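Local atomic coordinates of galactose mutarotase-like protein (Clostridium acetobutylicum, PDB entry 3OS7), a protein that probably binds carbohydrates and may act as an aldose 1-epimerase, interconverting the anomers of a sugar. Residues W211-D214 and S215-P219. Residues are numbered along the deposited sequence; the frame is centred on the assembly and turned at random.
Sequences WKQD and SRNLP
Asp214 OD1 is gripped by two backbone amides, Arg216 N and Leu218 N, each 3.0 Å away. They reach it from opposite faces of the carboxylate plane, 51° and 44° out of it, so one amide lies on each side of that plane. A chi1 of 68° tucks the carboxylate of Asp214 back over its own main chain, toward the loop that follows. The bond from Arg216 N closes an Asx turn, and the two N-H groups probably favour the ionised form, although the nearby Leu218 O works against it. OD2, the other carboxylate oxygen, is linked through water 1 to Pro219 O, and Leu218 CB packs 3.6 Å from Asp214 OD1, its side chain running alongside that of Asp214.

The backbone explains this reach: Asp214 to Asn217 form a type I beta turn, in which Asn217 N donates to Asp214 O at 3.0 Å. Asn217 then takes the left-handed conformation, and the chain returns so that Leu218 O accepts the nearly straight bond from Asp214 N at 2.9 Å. These two bonds define a type I turn with a G1 beta bulge, Asn217 occupying the position often taken by glycine. Gln213 and Pro219 form an antiparallel non-hydrogen-bonded pair, flanked by CA-H...O contacts from Pro219 CA to Lys212 O and from Gln213 CA to Leu218 O. At the end of strand 201-213, the extended Gln213 side chain aims NE2 at Asn217 O (2.8 Å); the acceptor lies in its amide plane, whereas the donor stands above the carbonyl plane.

The result is a 3:5 beta hairpin at the molecular surface, joining strand 201-213 to short strand 219-220. Leu218 CD1 lies over one face of the Arg216 guanidinium, whose NE bonds to Asn104 O and whose NH2 forms salt bridges with Asp84 and Asp85. The loop is thus tied to strand 82-90, while Gln213 and Asn217 touch strand 246-256.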
ATOM      1  N   TRP A 211      -9.975  15.615   3.371  1.00 12.95           N
ATOM      2  CA  TRP A 211      -9.342  16.133   4.602  1.00 12.73           C
ATOM      3  C   TRP A 211      -8.245  17.107   4.198  1.00 16.07           C
ATOM      4  O   TRP A 211      -7.288  16.739   3.490  1.00 16.74           O
ATOM      5  CB  TRP A 211      -8.798  14.981   5.447  1.00 12.92           C
ATOM      6  CG  TRP A 211      -9.900  14.127   5.949  1.00 12.45           C
ATOM      7  CD1 TRP A 211     -10.585  13.163   5.242  1.00 14.43           C
ATOM      8  CD2 TRP A 211     -10.503  14.176   7.239  1.00 13.88           C
ATOM      9  NE1 TRP A 211     -11.563  12.606   6.018  1.00 16.94           N
ATOM     10  CE2 TRP A 211     -11.543  13.201   7.251  1.00 16.80           C
ATOM     11  CE3 TRP A 211     -10.270  14.937   8.400  1.00 13.28           C
ATOM     12  CZ2 TRP A 211     -12.338  12.978   8.352  1.00 16.68           C
ATOM     13  CZ3 TRP A 211     -11.074  14.688   9.535  1.00 18.50           C
ATOM     14  CH2 TRP A 211     -12.088  13.723   9.492  1.00 18.18           C
ATOM     15  N   LYS A 212      -8.423  18.364   4.593  1.00 16.36           N
ATOM     16  CA  LYS A 212      -7.476  19.404   4.265  1.00 15.42           C
ATOM     17  C   LYS A 212      -6.143  19.153   4.960  1.00 15.37           C
ATOM     18  O   LYS A 212      -6.100  18.743   6.122  1.00 13.44           O
ATOM     19  CB  LYS A 212      -8.032  20.760   4.712  1.00 18.82           C
ATOM     20  CG  LYS A 212      -7.226  22.001   4.290  1.00 26.51           C
ATOM     21  CD  LYS A 212      -7.974  23.300   4.708  1.00 37.60           C
ATOM     22  CE  LYS A 212      -7.087  24.558   4.580  1.00 42.30           C
ATOM     23  NZ  LYS A 212      -7.862  25.836   4.612  1.00 43.16           N
ATOM     24  N   GLN A 213      -5.074  19.447   4.242  1.00 14.34           N
ATOM     25  CA  GLN A 213      -3.727  19.441   4.791  1.00 14.72           C
ATOM     26  C   GLN A 213      -3.107  20.853   4.827  1.00 15.91           C
ATOM     27  O   GLN A 213      -3.408  21.690   3.981  1.00 16.86           O
ATOM     28  CB  GLN A 213      -2.844  18.496   3.975  1.00 15.60           C
ATOM     29  CG  GLN A 213      -3.207  17.013   4.198  1.00 16.19           C
ATOM     30  CD  GLN A 213      -2.527  16.104   3.225  1.00 17.66           C
ATOM     31  OE1 GLN A 213      -3.080  15.799   2.176  1.00 18.33           O
ATOM     32  NE2 GLN A 213      -1.281  15.695   3.545  1.00 14.46           N
ATOM     33  N   ASP A 214      -2.249  21.087   5.823  1.00 17.74           N
ATOM     34  CA  ASP A 214      -1.544  22.360   5.994  1.00 18.07           C
ATOM     35  C   ASP A 214      -0.246  22.364   5.182  1.00 19.48           C
ATOM     36  O   ASP A 214       0.007  21.454   4.397  1.00 16.23           O
ATOM     37  CB  ASP A 214      -1.335  22.712   7.498  1.00 19.04           C
ATOM     38  CG  ASP A 214      -0.351  21.783   8.249  1.00 26.04           C
ATOM     39  OD1 ASP A 214       0.397  21.002   7.625  1.00 18.97           O
ATOM     40  OD2 ASP A 214      -0.335  21.849   9.512  1.00 27.81           O
ATOM     41  N   SER A 215       0.575  23.385   5.376  1.00 20.04           N
ATOM     42  CA  SER A 215       1.764  23.543   4.535  1.00 22.70           C
ATOM     43  C   SER A 215       2.864  22.523   4.880  1.00 23.28           C
ATOM     44  O   SER A 215       3.793  22.361   4.099  1.00 20.46           O
ATOM     45  CB  SER A 215       2.298  24.963   4.674  1.00 23.67           C
ATOM     46  OG  SER A 215       2.752  25.156   5.992  1.00 27.01           O
ATOM     47  N   ARG A 216       2.744  21.824   6.023  1.00 16.97           N
ATOM     48  CA  ARG A 216       3.644  20.699   6.345  1.00 18.48           C
ATOM     49  C   ARG A 216       3.053  19.337   5.981  1.00 18.62           C
ATOM     50  O   ARG A 216       3.584  18.292   6.329  1.00 17.55           O
ATOM     51  CB  ARG A 216       4.012  20.762   7.824  1.00 18.24           C
ATOM     52  CG  ARG A 216       4.886  21.956   8.157  1.00 18.72           C
ATOM     53  CD  ARG A 216       5.124  22.093   9.634  1.00 21.32           C
ATOM     54  NE  ARG A 216       5.798  20.911  10.151  1.00 18.70           N
ATOM     55  CZ  ARG A 216       5.654  20.414  11.376  1.00 19.79           C
ATOM     56  NH1 ARG A 216       4.840  20.976  12.266  1.00 23.22           N
ATOM     57  NH2 ARG A 216       6.343  19.336  11.717  1.00 14.01           N
ATOM     58  N   ASN A 217       1.952  19.357   5.239  1.00 16.91           N
ATOM     59  CA  ASN A 217       1.223  18.166   4.845  1.00 14.13           C
ATOM     60  C   ASN A 217       0.587  17.363   5.978  1.00 12.75           C
ATOM     61  O   ASN A 217       0.259  16.206   5.788  1.00 15.65           O
ATOM     62  CB  ASN A 217       2.053  17.278   3.897  1.00 14.34           C
ATOM     63  CG  ASN A 217       2.233  17.916   2.521  1.00 25.64           C
ATOM     64  OD1 ASN A 217       1.412  18.711   2.090  1.00 30.71           O
ATOM     65  ND2 ASN A 217       3.295  17.566   1.841  1.00 25.85           N
ATOM     66  N   LEU A 218       0.358  18.019   7.112  1.00 15.46           N
ATOM     67  CA  LEU A 218      -0.352  17.455   8.266  1.00 15.63           C
ATOM     68  C   LEU A 218      -1.826  17.868   8.169  1.00 15.34           C
ATOM     69  O   LEU A 218      -2.128  18.980   7.744  1.00 16.23           O
ATOM     70  CB  LEU A 218       0.251  17.976   9.568  1.00 15.59           C
ATOM     71  CG  LEU A 218       1.745  17.677   9.730  1.00 15.47           C
ATOM     72  CD1 LEU A 218       2.372  18.540  10.859  1.00 18.15           C
ATOM     73  CD2 LEU A 218       1.938  16.222   9.963  1.00 12.56           C
ATOM     74  N   PRO A 219      -2.743  16.971   8.553  1.00 17.14           N
ATOM     75  CA  PRO A 219      -4.153  17.373   8.501  1.00 17.64           C
ATOM     76  C   PRO A 219      -4.464  18.494   9.431  1.00 16.84           C
ATOM     77  O   PRO A 219      -3.942  18.549  10.566  1.00 17.44           O
ATOM     78  CB  PRO A 219      -4.914  16.124   8.959  1.00 18.00           C
ATOM     79  CG  PRO A 219      -3.927  15.015   8.919  1.00 22.18           C
ATOM     80  CD  PRO A 219      -2.573  15.594   9.041  1.00 15.34           C
TER
HETATM   81  O   HOH W   1      -2.276  20.898  11.052  1.00 25.11           O
HETATM   82  O   HOH W   2      -0.822  21.148   1.954  1.00 30.29           O